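Local atomic coordinates of glycosyl hydrolase, BNR repeat (Ralstonia eutropha, PDB entry 3B7F), a protein that folds as a seven-bladed beta-propeller resembling non-viral sialidases and may act as a glycosyl hydrolase, although its substrate and reaction remain unestablished. Residues A37-A41 against R42-E46; P50-L53 against G54-I57; S204-A207 against G208-W211; T318-A321 against G322-W325. All coordinates share one frame; numbering follows the deposited sequence.

Contact 1: A37-A41 against R42-E46; sequences ASDPA and RRTWE. With EDO (1,2-ethanediol), chain P; EDO (1,2-ethanediol), chain I.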
# COMPACT_ATOMS: atom_id res chain seq x y z
N ALA A 37 2.98 -19.71 2.76
CA ALA A 37 1.67 -20.34 3.02
C ALA A 37 1.65 -20.94 4.42
O ALA A 37 2.58 -21.65 4.80
CB ALA A 37 1.36 -21.39 1.94
N SER A 38 0.60 -20.67 5.19
CA SER A 38 0.48 -21.21 6.54
C SER A 38 -0.41 -22.43 6.62
O SER A 38 -1.13 -22.77 5.68
CB SER A 38 -0.10 -20.18 7.50
OG SER A 38 -1.52 -20.07 7.40
N ASP A 39 -0.30 -23.11 7.77
CA ASP A 39 -1.23 -24.15 8.19
C ASP A 39 -2.49 -23.38 8.70
O ASP A 39 -2.46 -22.14 8.84
CB ASP A 39 -0.61 -25.09 9.25
CG ASP A 39 -0.17 -24.38 10.52
OD1 ASP A 39 -0.21 -23.14 10.63
OD2 ASP A 39 0.29 -25.10 11.42
N PRO A 40 -3.61 -24.08 8.96
CA PRO A 40 -4.81 -23.34 9.40
C PRO A 40 -4.65 -22.54 10.70
O PRO A 40 -5.29 -21.50 10.87
CB PRO A 40 -5.84 -24.46 9.58
CG PRO A 40 -5.31 -25.61 8.77
CD PRO A 40 -3.85 -25.53 8.87
N ALA A 41 -3.82 -23.04 11.61
CA ALA A 41 -3.53 -22.40 12.87
C ALA A 41 -2.55 -21.22 12.74
O ALA A 41 -2.31 -20.58 13.73
CB ALA A 41 -2.97 -23.44 13.87
N ARG A 42 -1.98 -20.96 11.56
CA ARG A 42 -1.02 -19.88 11.31
C ARG A 42 0.20 -19.97 12.21
O ARG A 42 0.72 -18.92 12.66
CB ARG A 42 -1.66 -18.49 11.43
CG ARG A 42 -2.75 -18.22 10.40
CD ARG A 42 -3.40 -16.87 10.63
NE ARG A 42 -4.20 -16.89 11.85
CZ ARG A 42 -4.68 -15.83 12.51
NH1 ARG A 42 -4.42 -14.61 12.12
NH2 ARG A 42 -5.42 -16.01 13.61
N ARG A 43 0.66 -21.21 12.47
CA ARG A 43 1.86 -21.38 13.31
C ARG A 43 3.11 -21.81 12.52
O ARG A 43 4.18 -21.30 12.80
CB ARG A 43 1.60 -22.24 14.55
CG ARG A 43 1.97 -23.70 14.54
CD ARG A 43 2.30 -24.10 15.98
NE ARG A 43 3.59 -23.53 16.42
CZ ARG A 43 4.78 -24.16 16.44
NH1 ARG A 43 4.92 -25.44 16.08
NH2 ARG A 43 5.85 -23.50 16.86
N THR A 44 2.96 -22.72 11.55
CA THR A 44 4.08 -23.11 10.68
C THR A 44 3.81 -22.55 9.28
O THR A 44 2.65 -22.50 8.84
CB THR A 44 4.29 -24.64 10.65
OG1 THR A 44 3.13 -25.26 10.10
CG2 THR A 44 4.56 -25.18 12.06
N TRP A 45 4.88 -22.13 8.59
CA TRP A 45 4.83 -21.54 7.25
C TRP A 45 5.78 -22.22 6.26
O TRP A 45 6.85 -22.66 6.61
CB TRP A 45 5.16 -20.05 7.31
CG TRP A 45 4.14 -19.24 8.07
CD1 TRP A 45 4.05 -19.13 9.41
CD2 TRP A 45 3.10 -18.41 7.54
NE1 TRP A 45 3.03 -18.30 9.76
CE2 TRP A 45 2.42 -17.84 8.63
CE3 TRP A 45 2.68 -18.09 6.24
CZ2 TRP A 45 1.33 -16.99 8.47
CZ3 TRP A 45 1.59 -17.24 6.09
CH2 TRP A 45 0.93 -16.69 7.19
N GLU A 46 5.36 -22.26 5.00
CA GLU A 46 6.09 -22.88 3.91
C GLU A 46 6.42 -21.80 2.91
O GLU A 46 5.56 -21.07 2.49
CB GLU A 46 5.18 -23.94 3.29
CG GLU A 46 5.74 -24.75 2.15
CD GLU A 46 4.76 -25.87 1.71
OE1 GLU A 46 4.41 -26.74 2.56
OE2 GLU A 46 4.36 -25.86 0.52
C1 EDO P . 1.57 -25.83 5.38
O1 EDO P . 2.04 -24.58 4.87
C2 EDO P . 2.49 -26.33 6.49
O2 EDO P . 3.04 -25.22 7.23
C1 EDO I . 3.26 -22.01 -1.19
O1 EDO I . 4.44 -22.67 -0.73
C2 EDO I . 2.14 -23.01 -1.47
O2 EDO I . 2.05 -24.01 -0.44
O HOH W 1 -5.71 -19.51 12.69
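Ser-38 and Trp-45 face each other across the end of a beta hairpin, the one that joins strands 32-38 and 45-51 in a propeller blade. They form a non-hydrogen-bonded antiparallel pair. Trp-45 CG stands anti to its own carbonyl carbon (chi1 -65°), and this folds the indole back across the hairpin, with Ser-38 CB centred over one face, 3.4 Å from the centroid of the six-membered ring. Ser-38 OG meanwhile turns to the loop and donates to Asp-39 O at 2.7 Å; it also bonds to Val-23 N outside the hairpin. Asp-39 O takes a second donor, Arg-42 N, which closes the type I turn from the opposite face of the carbonyl plane.

Asp-39 organises the rest of the loop. With chi1 at 59°, CG sits between the backbone N and C, and the carboxylate is turned toward the N-H groups of Arg-43 and Thr-44. Asp-39 OD1 accepts Arg-43 N on its syn lone pair at 2.8 Å, and more weakly Thr-44 N at 3.3 Å. The Thr-44 side chain crosses that of Asp-39 at about a right angle, with a weak contact to OD2. Thr-44 OG1 lies 2.9 Å from O2 of the chain P ethanediol, probably left from crystallisation, in a hydrogen bond that either could donate.

Arg-42, with positive phi at the end of the turn, runs the other way. Its chain bends at chi3, and the guanidinium makes a salt bridge to Asp-349 and a bond to Pro-353 O, both outside the hairpin. A water bridges back to the loop, donating to Pro-40 O at 2.7 Å and accepting from Arg-42 NE at 3.1 Å.

Contact 2: P50-L53 against G54-I57; sequences PVFL and GHTI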
# COMPACT_ATOMS: atom_id res chain seq x y z
N PRO A 50 12.12 -18.64 -5.56
CA PRO A 50 11.65 -17.47 -6.32
C PRO A 50 10.83 -17.77 -7.59
O PRO A 50 10.99 -18.83 -8.20
CB PRO A 50 12.95 -16.75 -6.74
CG PRO A 50 13.99 -17.77 -6.68
CD PRO A 50 13.58 -18.77 -5.61
N VAL A 51 9.95 -16.83 -7.90
CA VAL A 51 9.21 -16.81 -9.13
C VAL A 51 9.72 -15.50 -9.76
O VAL A 51 9.76 -14.46 -9.10
CB VAL A 51 7.68 -16.85 -8.94
CG1 VAL A 51 6.99 -16.79 -10.30
CG2 VAL A 51 7.25 -18.13 -8.16
N PHE A 52 10.13 -15.58 -11.02
CA PHE A 52 10.68 -14.44 -11.76
C PHE A 52 11.97 -13.94 -11.10
O PHE A 52 12.15 -12.73 -10.95
CB PHE A 52 9.66 -13.28 -11.95
CG PHE A 52 8.53 -13.61 -12.87
CD1 PHE A 52 8.75 -13.74 -14.24
CD2 PHE A 52 7.24 -13.76 -12.40
CE1 PHE A 52 7.71 -14.03 -15.10
CE2 PHE A 52 6.20 -14.05 -13.26
CZ PHE A 52 6.44 -14.19 -14.60
N LEU A 53 12.85 -14.87 -10.70
CA LEU A 53 14.14 -14.50 -10.08
C LEU A 53 14.86 -13.57 -11.03
O LEU A 53 14.89 -13.81 -12.23
CB LEU A 53 15.02 -15.71 -9.78
CG LEU A 53 16.40 -15.53 -9.10
CD1 LEU A 53 16.35 -15.07 -7.64
CD2 LEU A 53 17.14 -16.84 -9.18
N GLY A 54 15.41 -12.49 -10.47
CA GLY A 54 16.11 -11.46 -11.23
C GLY A 54 15.31 -10.28 -11.73
O GLY A 54 15.88 -9.32 -12.22
N HIS A 55 13.98 -10.35 -11.61
CA HIS A 55 13.09 -9.26 -11.96
C HIS A 55 12.76 -8.50 -10.67
O HIS A 55 12.70 -9.09 -9.60
CB HIS A 55 11.80 -9.79 -12.58
CG HIS A 55 11.98 -10.51 -13.89
ND1 HIS A 55 11.01 -10.50 -14.87
CD2 HIS A 55 13.01 -11.25 -14.38
CE1 HIS A 55 11.43 -11.23 -15.90
NE2 HIS A 55 12.64 -11.69 -15.63
N THR A 56 12.53 -7.20 -10.81
CA THR A 56 12.13 -6.31 -9.73
C THR A 56 10.62 -6.38 -9.68
O THR A 56 9.96 -6.04 -10.66
CB THR A 56 12.61 -4.87 -9.99
OG1 THR A 56 14.03 -4.88 -10.10
CG2 THR A 56 12.21 -3.93 -8.86
N ILE A 57 10.07 -6.85 -8.55
CA ILE A 57 8.64 -7.01 -8.39
C ILE A 57 8.16 -5.96 -7.43
O ILE A 57 8.61 -5.91 -6.28
CB ILE A 57 8.24 -8.43 -7.87
CG1 ILE A 57 9.03 -9.56 -8.57
CG2 ILE A 57 6.69 -8.60 -7.95
CD1 ILE A 57 8.95 -9.59 -10.13
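Phe-52 and His-55 meet across a type II beta turn on the link between two propeller blades: strand 45-51 is the outermost of one, and strand 56-62 opens the next. The turn is closed by His-55 N donating to Phe-52 O at 3.1 Å, with an N-H...O angle of 159°.

The packed side lies where the two aromatic side chains leave the turn together. Phe-52 CD1 rests over one face of the imidazole, 4.0 Å from His-55 ND1, but the rings are neither stacked nor edge-to-face: their centroids are 5.5 Å apart and the planes meet at 38°. Beyond this pair Phe-52 stacks on Phe-84, while the buried Ile-57 reaches Met-72 and Ala-74 of strand 70-75, so the turn is pinned to the second blade's sheet.

The other side is loose. Leu-53 points away at the exposed corner, where it touches a crystal neighbour, and only the base of its side chain lies beside Gly-54 N. Gly-54 follows with a positive phi at which a CB would press on Leu-53 O. Even on the packed side the aliphatic touch is light: Ile-57 CD1 lies 4.2 Å from Phe-52 CB.

Contact 3: S204-A207 against G208-W211; sequences STDA and GTDW. With EDO (1,2-ethanediol), chain G.
Ser-204 OG reaches across to Asp-210 O and Gly-208 N at the heart of an Asp-box, the S-x-D-x-G-x-x-W loop that joins the third and outermost strands of a blade in sialidase-type propellers. Ser-204 OG donates to Asp-210 O at 2.7 Å and accepts from Gly-208 N at 2.8 Å; Asp-206 N adds a weak third bond at 3.4 Å. It owes this central place to OG standing anti to the backbone N (chi1 -176°), which turns it into the loop.

Asp-206 takes three further donors. Asp-206 O closes the type I' turn, taking Thr-209 N from above the carbonyl plane and Thr-209 OG1, closer to the plane, at 3.0 Å. In the carboxylate, Asp-206 OD1 accepts Asp-210 N at 2.9 Å, on the syn side but 26° out of the carboxylate plane. Asp-210 O has a second donor too, O1 of an ethanediol probably carried over from crystallisation, at 3.0 Å; the same O1 accepts from Thr-205 N. The Asp-210 side chain looks outward, its OD1 bonded to His-159 NE2 and weakly to Trp-211 N, and Ala-207 O receives a weak bond from Arg-142.

Beneath this polar layer lies Trp-211, whose indole packs on Leu-192 and Ile-194 of strand 192-197. Ser-204 CB sits over one face of it, 3.5 Å from the centroid of the six-membered ring, so one residue serves both the bonding network and the aromatic packing. On the pyrrole side, Trp-211 NE1 makes a bent, weak bond to Gly-208 O at 3.0 Å.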
# COMPACT_ATOMS: atom_id res chain seq x y z
N SER A 204 -12.21 11.39 -6.68
CA SER A 204 -13.12 11.44 -7.81
C SER A 204 -14.44 10.88 -7.33
O SER A 204 -14.45 9.98 -6.49
CB SER A 204 -12.61 10.60 -8.99
OG SER A 204 -13.46 10.73 -10.11
N THR A 205 -15.54 11.46 -7.80
CA THR A 205 -16.89 10.95 -7.55
C THR A 205 -17.54 10.47 -8.86
O THR A 205 -18.68 10.02 -8.82
CB THR A 205 -17.78 11.99 -6.86
OG1 THR A 205 -17.67 13.23 -7.56
CG2 THR A 205 -17.36 12.19 -5.41
N ASP A 206 -16.80 10.49 -9.98
CA ASP A 206 -17.30 10.09 -11.30
C ASP A 206 -16.36 9.13 -12.03
O ASP A 206 -16.06 9.30 -13.22
CB ASP A 206 -17.63 11.33 -12.15
CG ASP A 206 -16.47 12.31 -12.28
OD1 ASP A 206 -15.31 12.00 -11.93
OD2 ASP A 206 -16.74 13.42 -12.77
N ALA A 207 -15.88 8.13 -11.29
CA ALA A 207 -14.99 7.09 -11.80
C ALA A 207 -13.76 7.64 -12.51
O ALA A 207 -13.32 7.10 -13.51
CB ALA A 207 -15.77 6.12 -12.72
N GLY A 208 -13.23 8.76 -12.02
CA GLY A 208 -12.01 9.32 -12.57
C GLY A 208 -12.06 10.29 -13.73
O GLY A 208 -10.99 10.71 -14.18
N THR A 209 -13.24 10.66 -14.23
CA THR A 209 -13.31 11.66 -15.30
C THR A 209 -12.88 13.05 -14.74
O THR A 209 -12.28 13.83 -15.47
CB THR A 209 -14.66 11.66 -16.10
OG1 THR A 209 -15.76 11.57 -15.19
CG2 THR A 209 -14.74 10.46 -17.04
N ASP A 210 -13.17 13.33 -13.46
CA ASP A 210 -12.64 14.52 -12.77
C ASP A 210 -12.07 14.16 -11.36
O ASP A 210 -12.56 13.24 -10.69
CB ASP A 210 -13.68 15.64 -12.64
CG ASP A 210 -13.04 17.02 -12.25
OD1 ASP A 210 -11.84 17.23 -12.54
OD2 ASP A 210 -13.75 17.89 -11.67
N TRP A 211 -11.05 14.91 -10.95
CA TRP A 211 -10.37 14.80 -9.66
C TRP A 211 -10.23 16.16 -8.97
O TRP A 211 -10.11 17.21 -9.65
CB TRP A 211 -8.97 14.23 -9.86
CG TRP A 211 -9.00 12.88 -10.43
CD1 TRP A 211 -9.03 12.55 -11.74
CD2 TRP A 211 -9.05 11.66 -9.70
NE1 TRP A 211 -9.09 11.20 -11.88
CE2 TRP A 211 -9.11 10.62 -10.65
CE3 TRP A 211 -9.05 11.34 -8.34
CZ2 TRP A 211 -9.16 9.28 -10.28
CZ3 TRP A 211 -9.11 10.01 -7.98
CH2 TRP A 211 -9.15 9.00 -8.95
C1 EDO G . -14.54 15.01 -8.67
O1 EDO G . -15.15 13.86 -9.32
C2 EDO G . -14.57 14.96 -7.12
O2 EDO G . -15.92 15.01 -6.60

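Contact 4: T318-A321 against G322-W325; sequences TRDA and GESW. With EDO (1,2-ethanediol), chain H.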
# COMPACT_ATOMS: atom_id res chain seq x y z
N THR A 318 -3.22 1.13 17.49
CA THR A 318 -4.25 1.91 18.17
C THR A 318 -5.53 1.06 18.06
O THR A 318 -5.73 0.43 17.06
CB THR A 318 -4.49 3.34 17.60
OG1 THR A 318 -5.48 4.00 18.41
CG2 THR A 318 -4.93 3.34 16.11
N ARG A 319 -6.29 0.94 19.14
CA ARG A 319 -7.58 0.26 19.15
C ARG A 319 -8.73 1.22 19.45
O ARG A 319 -9.87 0.80 19.65
CB ARG A 319 -7.53 -0.89 20.16
CG ARG A 319 -6.44 -1.94 19.77
CD ARG A 319 -6.62 -3.24 20.55
NE ARG A 319 -5.93 -4.39 19.91
CZ ARG A 319 -4.68 -4.77 20.16
NH1 ARG A 319 -3.92 -4.14 21.04
NH2 ARG A 319 -4.19 -5.80 19.51
N ASP A 320 -8.44 2.53 19.43
CA ASP A 320 -9.39 3.59 19.76
C ASP A 320 -9.31 4.74 18.76
O ASP A 320 -9.44 5.89 19.13
CB ASP A 320 -9.18 4.07 21.23
CG ASP A 320 -7.75 4.54 21.52
OD1 ASP A 320 -6.96 4.84 20.59
OD2 ASP A 320 -7.41 4.62 22.71
N ALA A 321 -9.11 4.39 17.48
CA ALA A 321 -9.08 5.34 16.35
C ALA A 321 -8.03 6.45 16.44
O ALA A 321 -8.21 7.52 15.85
CB ALA A 321 -10.48 5.94 16.13
N GLY A 322 -6.93 6.17 17.14
CA GLY A 322 -5.80 7.08 17.26
C GLY A 322 -5.69 7.93 18.51
O GLY A 322 -4.75 8.71 18.64
N GLU A 323 -6.63 7.74 19.45
CA GLU A 323 -6.63 8.47 20.71
C GLU A 323 -5.43 8.05 21.57
O GLU A 323 -4.88 8.86 22.31
CB GLU A 323 -7.92 8.23 21.51
CG GLU A 323 -8.17 9.29 22.60
CD GLU A 323 -9.15 8.88 23.70
OE1 GLU A 323 -9.73 7.77 23.68
OE2 GLU A 323 -9.32 9.71 24.60
N SER A 324 -5.06 6.76 21.48
CA SER A 324 -3.91 6.22 22.21
C SER A 324 -3.20 5.19 21.32
O SER A 324 -3.81 4.58 20.43
CB SER A 324 -4.32 5.59 23.55
OG SER A 324 -5.09 4.42 23.36
N TRP A 325 -1.91 5.01 21.56
CA TRP A 325 -1.07 4.09 20.80
C TRP A 325 -0.29 3.21 21.75
O TRP A 325 0.16 3.68 22.80
CB TRP A 325 -0.09 4.85 19.89
CG TRP A 325 -0.76 5.68 18.81
CD1 TRP A 325 -1.15 6.99 18.89
CD2 TRP A 325 -1.09 5.24 17.51
NE1 TRP A 325 -1.69 7.39 17.70
CE2 TRP A 325 -1.68 6.33 16.83
CE3 TRP A 325 -0.96 4.01 16.83
CZ2 TRP A 325 -2.12 6.25 15.50
CZ3 TRP A 325 -1.40 3.93 15.51
CH2 TRP A 325 -1.98 5.03 14.87
C1 EDO H . -10.54 -5.91 18.37
O1 EDO H . -11.23 -5.26 17.28
C2 EDO H . -9.02 -5.67 18.33
O2 EDO H . -8.61 -4.28 18.34
O HOH W 2 -5.25 2.19 21.59
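Asp-320 OD1 accepts Ser-324 N at 2.8 Å, on the syn side of the carboxylate and 25° out of its plane; this is the signature aspartate of an Asp-box, here T-x-D-x-G-x-S-W, between strands 315-318 and 326-328 of a blade. Next to it Thr-318 OG1 stands 2.7 Å from Ser-324 O, as a likely donor, and accepts from Gly-322 N at 2.9 Å. The other carboxylate oxygen, OD2, is paired with Ser-324 OG; the modelled separation is so short that its exact value is doubtful. Weaker links complete the polar set: Glu-323 N to Asp-320 O across the type I' turn, and Asp-320 N to Thr-318 OG1.

Further out, one water bridges the two arms, accepting from Arg-319 N at 2.9 Å and donating to Ser-324 OG. The Arg-319 chain extends away from the turn toward Glu-371 and Glu-373, in long, weak ion pairs.

Packing takes over on the inner side. With OG1 of Thr-318 anti to its backbone N (chi1 -177°), the hydroxyl faces the loop and the methyl is left for the indole of Trp-325. That ring lies against Ile-255 and Val-295, its NE1 bonded to Ile-268 O. Thr-318 covers one face of it, CB offset toward the rim at 3.7 Å from the centroid of the six-membered ring and CG2 3.6 Å from Trp-325 CH2.

In the fold
Contacts 1 and 2 follow each other along strand 45-51: contact 1 turns the chain into this strand, and contact 2 leads out of its far end to the next blade. Both are surface contacts, whereas contacts 3 and 4, on two other blades, are partly buried. These two Asp-boxes share one plan, a hydroxyl in the loop and a tryptophan beneath it, although their centres are 32 Å apart. Contact 1 has a similar serine-over-tryptophan packing, but its aspartate serves a type I turn. Contact 2 has no such polar centre, only a single backbone bond between its segments and aromatic and aliphatic packing.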